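Local structure of PROTEIN (hypothetical protein EF0366) (Enterococcus faecalis, 1VPY) at residues V74-S82 / Y90-F101; N131-R139 / Q167-S175. The protein is of unknown function but has the alpha/beta barrel fold of the TIM type shared by the DUF72 family. One frame throughout, in Å; residues are numbered along the deposited sequence.

Both contacts belong to the outer layer of one closed barrel of eight parallel strands, and their centres lie about 17 Å apart. Contact 1 comes first along the chain, joining the end of strand 72-76 and the turn after it to helix 94-104; contact 2 follows, with helix 129-141 beside helix 162-171 and the turn that leads into strand 175-180. In space they meet directly: Tyr134 OH lies 2.6 Å from Ile81 O, a probable hydrogen bond, and Glu94 OE1 forms a 2.9 Å salt bridge with Lys137 NZ. Helices 94-104, 129-141 and 162-171 thus form a continuous run of the helical jacket around the barrel.

Contact 1: residues V74-S82 / Y90-F101; sequences VMKVYSGIS and YYASEEEMITAF
An apolar contact without hydrogen bonds between its two sides packs the turn after strand 72-76 against helix 94-104 and the residues leading into it, with Phe101, Tyr78, Ile81 and Met97 covering most of the 428 Å² buried. Phe101 takes CD1 of Ile81 over one ring face; this methyl stands 4.2 Å from the ring centroid and 25° off the normal, the geometry of a CH-pi contact. The far end of the same ring reaches the start of the turn, where Phe101 CZ is 3.8 Å from Val77 CG1. Outside the two segments, Phe117 of strand 114-120 makes an edge-to-face pair with Phe101, tying the helix to the barrel wall.

The connection is part of the strand-to-helix half of a beta-alpha unit of the TIM barrel: residues 77-93 link the end of the strand to helix 94-104, which packs against the outside of the barrel. Ile81 N bonds Tyr78 O at 2.7 Å, closing the turn from Tyr78 to Ile81; both side chains reach the helix side.

Selenomethionine Met97 approaches Tyr78 at the ring edge. Its SE lies 5.0 Å from the centroid and 87° off the normal, a Met-aromatic contact made in the ring plane. The side chain runs extended through chi1 and chi2 and then bends at chi3, which carries Met97 CE past the backbone of Gly80 to within 4.0 Å of Ile81 CG1. Ile98 CD1 meets Ile81 CG1 at 3.8 Å, the two side chains crossing nearly at right angles. Tyr91 turns its edge toward the face of Tyr78 in an offset edge-to-face pair, centroids 5.7 Å apart and planes at 79°, and Tyr90 packs by CD2 against Tyr78 OH.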
loop_
_atom_site.group_PDB
_atom_site.type_symbol
_atom_site.label_atom_id
_atom_site.label_comp_id
_atom_site.label_asym_id
_atom_site.label_seq_id
_atom_site.Cartn_x
_atom_site.Cartn_y
_atom_site.Cartn_z
ATOM N N VAL A 74 4.283 3.925 4.565
ATOM C CA VAL A 74 3.000 3.639 3.956
ATOM C C VAL A 74 2.086 3.298 5.118
ATOM O O VAL A 74 2.266 2.279 5.793
ATOM C CB VAL A 74 3.052 2.473 2.957
ATOM C CG1 VAL A 74 1.640 2.112 2.489
ATOM C CG2 VAL A 74 3.938 2.827 1.764
HETATM N N MSE A 75 1.120 4.173 5.359
HETATM C CA MSE A 75 0.232 4.032 6.481
HETATM C C MSE A 75 -1.087 3.419 6.033
HETATM O O MSE A 75 -1.830 4.025 5.271
HETATM C CB MSE A 75 0.007 5.405 7.113
HETATM C CG MSE A 75 -0.587 5.356 8.502
HETATM SE SE MSE A 75 0.555 4.367 9.773
HETATM C CE MSE A 75 2.366 5.253 9.361
ATOM N N LYS A 76 -1.373 2.207 6.494
ATOM C CA LYS A 76 -2.643 1.577 6.172
ATOM C C LYS A 76 -3.758 2.226 6.994
ATOM O O LYS A 76 -3.665 2.297 8.217
ATOM C CB LYS A 76 -2.578 0.073 6.421
ATOM C CG LYS A 76 -3.713 -0.697 5.756
ATOM C CD LYS A 76 -3.475 -2.191 5.778
ATOM C CE LYS A 76 -4.609 -2.888 5.048
ATOM N NZ LYS A 76 -4.659 -4.333 5.331
ATOM N N VAL A 77 -4.795 2.713 6.320
ATOM C CA VAL A 77 -5.922 3.389 6.985
ATOM C C VAL A 77 -6.766 2.451 7.858
ATOM O O VAL A 77 -6.763 1.227 7.664
ATOM C CB VAL A 77 -6.852 4.121 5.968
ATOM C CG1 VAL A 77 -6.054 5.089 5.112
ATOM C CG2 VAL A 77 -7.599 3.128 5.100
ATOM N N TYR A 78 -7.478 3.040 8.814
ATOM C CA TYR A 78 -8.367 2.303 9.709
ATOM C C TYR A 78 -9.357 1.416 8.934
ATOM O O TYR A 78 -9.938 1.848 7.938
ATOM C CB TYR A 78 -9.109 3.280 10.642
ATOM C CG TYR A 78 -10.042 2.616 11.637
ATOM C CD1 TYR A 78 -9.550 1.754 12.620
ATOM C CD2 TYR A 78 -11.420 2.848 11.596
ATOM C CE1 TYR A 78 -10.407 1.133 13.534
ATOM C CE2 TYR A 78 -12.281 2.237 12.503
ATOM C CZ TYR A 78 -11.769 1.382 13.469
ATOM O OH TYR A 78 -12.615 0.774 14.373
ATOM N N SER A 79 -9.531 0.181 9.400
ATOM C CA SER A 79 -10.388 -0.807 8.729
ATOM C C SER A 79 -11.763 -0.266 8.332
ATOM O O SER A 79 -12.292 -0.617 7.276
ATOM C CB SER A 79 -10.529 -2.084 9.569
ATOM O OG SER A 79 -10.984 -1.801 10.882
ATOM N N GLY A 80 -12.326 0.587 9.184
ATOM C CA GLY A 80 -13.602 1.241 8.912
ATOM C C GLY A 80 -13.614 2.098 7.658
ATOM O O GLY A 80 -14.643 2.207 6.987
ATOM N N ILE A 81 -12.469 2.704 7.340
ATOM C CA ILE A 81 -12.339 3.576 6.170
ATOM C C ILE A 81 -12.388 2.780 4.863
ATOM O O ILE A 81 -12.864 3.279 3.848
ATOM C CB ILE A 81 -11.069 4.473 6.262
ATOM C CG1 ILE A 81 -11.245 5.519 7.370
ATOM C CG2 ILE A 81 -10.781 5.173 4.939
ATOM C CD1 ILE A 81 -9.948 6.161 7.865
ATOM N N SER A 82 -11.915 1.538 4.896
ATOM C CA SER A 82 -11.952 0.682 3.710
ATOM C C SER A 82 -13.089 -0.347 3.762
ATOM O O SER A 82 -12.980 -1.445 3.204
ATOM C CB SER A 82 -10.600 0.002 3.495
ATOM O OG SER A 82 -10.147 -0.588 4.693
ATOM N N TYR A 90 -17.144 2.181 17.537
ATOM C CA TYR A 90 -16.224 3.183 18.079
ATOM C C TYR A 90 -16.473 4.613 17.593
ATOM O O TYR A 90 -16.059 5.563 18.252
ATOM C CB TYR A 90 -14.769 2.796 17.783
ATOM C CG TYR A 90 -14.345 1.460 18.351
ATOM C CD1 TYR A 90 -13.843 1.355 19.648
ATOM C CD2 TYR A 90 -14.436 0.299 17.587
ATOM C CE1 TYR A 90 -13.452 0.125 20.171
ATOM C CE2 TYR A 90 -14.048 -0.933 18.099
ATOM C CZ TYR A 90 -13.557 -1.013 19.387
ATOM O OH TYR A 90 -13.177 -2.236 19.883
ATOM N N TYR A 91 -17.124 4.772 16.444
ATOM C CA TYR A 91 -17.345 6.108 15.883
ATOM C C TYR A 91 -18.807 6.354 15.498
ATOM O O TYR A 91 -19.445 5.502 14.876
ATOM C CB TYR A 91 -16.374 6.379 14.718
ATOM C CG TYR A 91 -14.918 6.238 15.135
ATOM C CD1 TYR A 91 -14.273 7.252 15.842
ATOM C CD2 TYR A 91 -14.200 5.076 14.854
ATOM C CE1 TYR A 91 -12.945 7.118 16.246
ATOM C CE2 TYR A 91 -12.872 4.932 15.259
ATOM C CZ TYR A 91 -12.254 5.958 15.952
ATOM O OH TYR A 91 -10.948 5.823 16.353
ATOM N N ALA A 92 -19.321 7.519 15.898
ATOM C CA ALA A 92 -20.744 7.874 15.752
ATOM C C ALA A 92 -21.200 8.071 14.302
ATOM O O ALA A 92 -22.358 7.804 13.970
ATOM C CB ALA A 92 -21.072 9.113 16.592
ATOM N N SER A 93 -20.286 8.549 13.456
ATOM C CA SER A 93 -20.532 8.722 12.023
ATOM C C SER A 93 -19.214 8.674 11.258
ATOM O O SER A 93 -18.137 8.736 11.860
ATOM C CB SER A 93 -21.272 10.038 11.741
ATOM O OG SER A 93 -20.507 11.166 12.133
ATOM N N GLU A 94 -19.308 8.562 9.932
ATOM C CA GLU A 94 -18.134 8.497 9.058
ATOM C C GLU A 94 -17.211 9.699 9.249
ATOM O O GLU A 94 -15.989 9.553 9.230
ATOM C CB GLU A 94 -18.560 8.398 7.589
ATOM C CG GLU A 94 -19.184 7.058 7.184
ATOM C CD GLU A 94 -19.593 6.994 5.706
ATOM O OE1 GLU A 94 -19.747 8.059 5.060
ATOM O OE2 GLU A 94 -19.766 5.864 5.191
ATOM N N GLU A 95 -17.807 10.877 9.439
ATOM C CA GLU A 95 -17.058 12.122 9.625
ATOM C C GLU A 95 -16.193 12.113 10.881
ATOM O O GLU A 95 -14.999 12.395 10.814
ATOM C CB GLU A 95 -17.999 13.335 9.630
ATOM C CG GLU A 95 -18.785 13.540 8.334
ATOM C CD GLU A 95 -17.912 13.870 7.116
ATOM O OE1 GLU A 95 -16.665 13.937 7.233
ATOM O OE2 GLU A 95 -18.483 14.065 6.022
ATOM N N GLU A 96 -16.804 11.783 12.018
ATOM C CA GLU A 96 -16.101 11.657 13.294
ATOM C C GLU A 96 -14.903 10.710 13.167
ATOM O O GLU A 96 -13.842 10.947 13.756
ATOM C CB GLU A 96 -17.073 11.153 14.363
ATOM C CG GLU A 96 -16.547 11.168 15.796
ATOM C CD GLU A 96 -17.650 10.920 16.828
ATOM O OE1 GLU A 96 -18.591 11.745 16.909
ATOM O OE2 GLU A 96 -17.578 9.903 17.558
HETATM N N MSE A 97 -15.083 9.648 12.384
HETATM C CA MSE A 97 -14.046 8.649 12.154
HETATM C C MSE A 97 -12.876 9.195 11.325
HETATM O O MSE A 97 -11.712 8.948 11.647
HETATM C CB MSE A 97 -14.646 7.413 11.483
HETATM C CG MSE A 97 -13.625 6.326 11.174
HETATM SE SE MSE A 97 -14.327 4.785 10.186
HETATM C CE MSE A 97 -15.074 5.729 8.566
ATOM N N ILE A 98 -13.192 9.928 10.260
ATOM C CA ILE A 98 -12.171 10.562 9.435
ATOM C C ILE A 98 -11.363 11.596 10.228
ATOM O O ILE A 98 -10.135 11.638 10.115
ATOM C CB ILE A 98 -12.780 11.166 8.141
ATOM C CG1 ILE A 98 -13.184 10.045 7.179
ATOM C CG2 ILE A 98 -11.811 12.124 7.452
ATOM C CD1 ILE A 98 -12.033 9.168 6.711
ATOM N N THR A 99 -12.050 12.400 11.043
ATOM C CA THR A 99 -11.401 13.403 11.896
ATOM C C THR A 99 -10.422 12.779 12.891
ATOM O O THR A 99 -9.340 13.317 13.115
ATOM C CB THR A 99 -12.431 14.236 12.700
ATOM O OG1 THR A 99 -13.550 14.555 11.870
ATOM C CG2 THR A 99 -11.801 15.528 13.228
ATOM N N ALA A 100 -10.816 11.658 13.493
ATOM C CA ALA A 100 -9.971 10.957 14.456
ATOM C C ALA A 100 -8.704 10.434 13.790
ATOM O O ALA A 100 -7.603 10.585 14.327
ATOM C CB ALA A 100 -10.738 9.822 15.113
ATOM N N PHE A 101 -8.870 9.839 12.610
ATOM C CA PHE A 101 -7.743 9.329 11.839
ATOM C C PHE A 101 -6.783 10.449 11.444
ATOM O O PHE A 101 -5.582 10.364 11.718
ATOM C CB PHE A 101 -8.220 8.546 10.606
ATOM C CG PHE A 101 -7.101 7.901 9.829
ATOM C CD1 PHE A 101 -6.549 6.695 10.249
ATOM C CD2 PHE A 101 -6.599 8.502 8.676
ATOM C CE1 PHE A 101 -5.507 6.100 9.537
ATOM C CE2 PHE A 101 -5.558 7.917 7.959
ATOM C CZ PHE A 101 -5.012 6.712 8.388
#

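Contact 2: residues N131-R139 / Q167-S175; sequences NVAYLQKIR and QFMKENQFS
Apolar packing between helices 129-141 and 162-171 centres on the Phe168 ring. Leu135 CD1 touches Phe168 CE2 at 3.7 Å and selenomethionine Met169 CE at 3.9 Å, while Gln136 CG comes to the Phe168 ring edge in its plane and Val132 CG1 meets Phe168 CE1. Phe174 lies farther along, its edge toward Leu135 O and its CZ 3.6 Å from Arg139 CB.

The polar link is Arg139 NH1 to Asn172 O, 3.0 Å and nearly straight at 170°, with the acceptor in the guanidinium plane. Bends at chi2 and chi3 bring the guanidinium alongside Phe174, whose CE1 lies over one guanidinium face, the planes 18° apart. A water bridges Arg139 NH1 to Gln173 O, and NH2 bonds Leu145 O and Phe142 O, so the group is held at both terminal nitrogens. Asn172 O and Gln173 O lie in the Schellman turn that ends helix 162-171: Phe174 N bonds Met169 O at 2.8 Å, Gln173 N bonds Lys170 O, and Gln173 has positive phi.

The helix segments run nearly parallel outside the barrel, axes 11.7 Å apart; strand 147-150 separates them in the chain, and Phe174 and Arg139 rest on its Ile147.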
loop_
_atom_site.group_PDB
_atom_site.type_symbol
_atom_site.label_atom_id
_atom_site.label_comp_id
_atom_site.label_asym_id
_atom_site.label_seq_id
_atom_site.Cartn_x
_atom_site.Cartn_y
_atom_site.Cartn_z
ATOM N N ASN A 131 -20.064 2.191 -4.759
ATOM C CA ASN A 131 -18.780 2.420 -4.124
ATOM C C ASN A 131 -17.673 3.023 -4.987
ATOM O O ASN A 131 -16.557 3.249 -4.517
ATOM C CB ASN A 131 -18.334 1.215 -3.273
ATOM C CG ASN A 131 -18.235 -0.072 -4.062
ATOM O OD1 ASN A 131 -17.777 -0.086 -5.207
ATOM N ND2 ASN A 131 -18.647 -1.175 -3.441
ATOM N N VAL A 132 -17.995 3.292 -6.252
ATOM C CA VAL A 132 -17.236 4.258 -7.047
ATOM C C VAL A 132 -17.469 5.623 -6.382
ATOM O O VAL A 132 -16.516 6.362 -6.105
ATOM C CB VAL A 132 -17.681 4.271 -8.543
ATOM C CG1 VAL A 132 -17.253 5.555 -9.244
ATOM C CG2 VAL A 132 -17.139 3.054 -9.286
ATOM N N ALA A 133 -18.741 5.921 -6.101
ATOM C CA ALA A 133 -19.139 7.122 -5.362
ATOM C C ALA A 133 -18.610 7.143 -3.922
ATOM O O ALA A 133 -18.604 8.196 -3.279
ATOM C CB ALA A 133 -20.658 7.283 -5.376
ATOM N N TYR A 134 -18.182 5.985 -3.420
ATOM C CA TYR A 134 -17.490 5.917 -2.135
ATOM C C TYR A 134 -16.016 6.275 -2.287
ATOM O O TYR A 134 -15.429 6.875 -1.386
ATOM C CB TYR A 134 -17.631 4.538 -1.477
ATOM C CG TYR A 134 -16.982 4.460 -0.108
ATOM C CD1 TYR A 134 -17.655 4.913 1.028
ATOM C CD2 TYR A 134 -15.693 3.949 0.050
ATOM C CE1 TYR A 134 -17.066 4.859 2.283
ATOM C CE2 TYR A 134 -15.092 3.889 1.305
ATOM C CZ TYR A 134 -15.788 4.349 2.413
ATOM O OH TYR A 134 -15.214 4.298 3.654
ATOM N N LEU A 135 -15.418 5.896 -3.417
ATOM C CA LEU A 135 -14.029 6.259 -3.709
ATOM C C LEU A 135 -13.888 7.770 -3.874
ATOM O O LEU A 135 -12.850 8.345 -3.545
ATOM C CB LEU A 135 -13.509 5.535 -4.955
ATOM C CG LEU A 135 -13.286 4.019 -4.894
ATOM C CD1 LEU A 135 -12.693 3.509 -6.197
ATOM C CD2 LEU A 135 -12.401 3.626 -3.732
ATOM N N GLN A 136 -14.947 8.405 -4.369
ATOM C CA GLN A 136 -14.995 9.856 -4.460
ATOM C C GLN A 136 -15.059 10.477 -3.070
ATOM O O GLN A 136 -14.409 11.491 -2.817
ATOM C CB GLN A 136 -16.160 10.314 -5.340
ATOM C CG GLN A 136 -15.966 9.943 -6.806
ATOM C CD GLN A 136 -17.120 10.349 -7.693
ATOM O OE1 GLN A 136 -18.283 10.306 -7.289
ATOM N NE2 GLN A 136 -16.804 10.730 -8.924
ATOM N N LYS A 137 -15.818 9.852 -2.169
ATOM C CA LYS A 137 -15.859 10.272 -0.762
ATOM C C LYS A 137 -14.481 10.163 -0.098
ATOM O O LYS A 137 -14.107 11.031 0.698
ATOM C CB LYS A 137 -16.905 9.481 0.041
ATOM C CG LYS A 137 -18.368 9.807 -0.304
ATOM C CD LYS A 137 -19.328 9.431 0.829
ATOM C CE LYS A 137 -19.630 7.934 0.872
ATOM N NZ LYS A 137 -20.176 7.526 2.204
ATOM N N ILE A 138 -13.737 9.106 -0.431
ATOM C CA ILE A 138 -12.366 8.928 0.054
ATOM C C ILE A 138 -11.496 10.111 -0.366
ATOM O O ILE A 138 -10.770 10.676 0.457
ATOM C CB ILE A 138 -11.721 7.613 -0.475
ATOM C CG1 ILE A 138 -12.433 6.375 0.083
ATOM C CG2 ILE A 138 -10.220 7.570 -0.157
ATOM C CD1 ILE A 138 -12.168 6.094 1.549
ATOM N N ARG A 139 -11.580 10.475 -1.645
ATOM C CA ARG A 139 -10.790 11.580 -2.193
ATOM C C ARG A 139 -11.081 12.886 -1.462
ATOM O O ARG A 139 -10.158 13.603 -1.076
ATOM C CB ARG A 139 -11.017 11.727 -3.705
ATOM C CG ARG A 139 -10.344 12.939 -4.365
ATOM C CD ARG A 139 -8.842 12.780 -4.500
ATOM N NE ARG A 139 -8.154 12.909 -3.218
ATOM C CZ ARG A 139 -6.892 12.550 -2.998
ATOM N NH1 ARG A 139 -6.160 12.033 -3.974
ATOM N NH2 ARG A 139 -6.355 12.705 -1.796
ATOM N N GLN A 167 -8.656 5.619 -15.672
ATOM C CA GLN A 167 -8.930 7.044 -15.872
ATOM C C GLN A 167 -9.508 7.697 -14.614
ATOM O O GLN A 167 -9.129 8.814 -14.256
ATOM C CB GLN A 167 -9.865 7.255 -17.074
ATOM C CG GLN A 167 -9.966 8.701 -17.578
ATOM C CD GLN A 167 -8.625 9.298 -18.019
ATOM O OE1 GLN A 167 -7.675 8.577 -18.350
ATOM N NE2 GLN A 167 -8.548 10.627 -18.025
ATOM N N PHE A 168 -10.417 6.989 -13.950
ATOM C CA PHE A 168 -10.986 7.437 -12.684
ATOM C C PHE A 168 -9.908 7.577 -11.609
ATOM O O PHE A 168 -9.947 8.512 -10.809
ATOM C CB PHE A 168 -12.090 6.481 -12.218
ATOM C CG PHE A 168 -12.642 6.801 -10.858
ATOM C CD1 PHE A 168 -13.670 7.731 -10.711
ATOM C CD2 PHE A 168 -12.137 6.175 -9.721
ATOM C CE1 PHE A 168 -14.188 8.032 -9.454
ATOM C CE2 PHE A 168 -12.644 6.470 -8.461
ATOM C CZ PHE A 168 -13.675 7.401 -8.327
HETATM N N MSE A 169 -8.953 6.648 -11.591
HETATM C CA MSE A 169 -7.843 6.712 -10.644
HETATM C C MSE A 169 -6.917 7.876 -10.973
HETATM O O MSE A 169 -6.504 8.612 -10.082
HETATM C CB MSE A 169 -7.063 5.396 -10.624
HETATM C CG MSE A 169 -7.890 4.168 -10.238
HETATM SE SE MSE A 169 -8.451 4.108 -8.353
HETATM C CE MSE A 169 -9.675 2.551 -8.409
ATOM N N LYS A 170 -6.601 8.038 -12.258
ATOM C CA LYS A 170 -5.825 9.186 -12.732
ATOM C C LYS A 170 -6.487 10.520 -12.380
ATOM O O LYS A 170 -5.844 11.387 -11.788
ATOM C CB LYS A 170 -5.587 9.120 -14.242
ATOM C CG LYS A 170 -4.178 8.765 -14.650
ATOM C CD LYS A 170 -3.685 9.701 -15.739
ATOM C CE LYS A 170 -2.405 9.190 -16.391
ATOM N NZ LYS A 170 -2.699 8.102 -17.358
ATOM N N GLU A 171 -7.763 10.673 -12.737
ATOM C CA GLU A 171 -8.520 11.900 -12.458
ATOM C C GLU A 171 -8.512 12.299 -10.989
ATOM O O GLU A 171 -8.515 13.484 -10.672
ATOM C CB GLU A 171 -9.965 11.775 -12.934
ATOM C CG GLU A 171 -10.172 12.090 -14.405
ATOM C CD GLU A 171 -11.497 11.558 -14.936
ATOM O OE1 GLU A 171 -12.264 10.958 -14.146
ATOM O OE2 GLU A 171 -11.763 11.734 -16.150
ATOM N N ASN A 172 -8.501 11.312 -10.097
ATOM C CA ASN A 172 -8.511 11.574 -8.664
ATOM C C ASN A 172 -7.131 11.530 -8.024
ATOM O O ASN A 172 -7.016 11.565 -6.805
ATOM C CB ASN A 172 -9.443 10.595 -7.960
ATOM C CG ASN A 172 -10.896 10.832 -8.304
ATOM O OD1 ASN A 172 -11.484 11.843 -7.919
ATOM N ND2 ASN A 172 -11.485 9.897 -9.034
ATOM N N GLN A 173 -6.091 11.473 -8.856
ATOM C CA GLN A 173 -4.699 11.329 -8.408
ATOM C C GLN A 173 -4.499 10.141 -7.456
ATOM O O GLN A 173 -3.627 10.171 -6.582
ATOM C CB GLN A 173 -4.166 12.624 -7.770
ATOM C CG GLN A 173 -4.101 13.829 -8.691
ATOM C CD GLN A 173 -5.315 14.741 -8.563
ATOM O OE1 GLN A 173 -6.162 14.566 -7.684
ATOM N NE2 GLN A 173 -5.394 15.735 -9.440
ATOM N N PHE A 174 -5.316 9.102 -7.614
ATOM C CA PHE A 174 -5.155 7.894 -6.817
ATOM C C PHE A 174 -3.999 7.095 -7.387
ATOM O O PHE A 174 -3.877 6.952 -8.610
ATOM C CB PHE A 174 -6.427 7.044 -6.820
ATOM C CG PHE A 174 -7.507 7.542 -5.893
ATOM C CD1 PHE A 174 -7.193 8.084 -4.648
ATOM C CD2 PHE A 174 -8.847 7.433 -6.254
ATOM C CE1 PHE A 174 -8.200 8.536 -3.786
ATOM C CE2 PHE A 174 -9.860 7.879 -5.404
ATOM C CZ PHE A 174 -9.537 8.433 -4.171
ATOM N N SER A 175 -3.132 6.602 -6.507
ATOM C CA SER A 175 -2.056 5.712 -6.917
ATOM C C SER A 175 -2.562 4.265 -6.841
ATOM O O SER A 175 -2.615 3.677 -5.756
ATOM C CB SER A 175 -0.822 5.923 -6.042
ATOM O OG SER A 175 0.216 5.050 -6.441
HETATM O O HOH W 1 -3.733 10.865 -3.963
#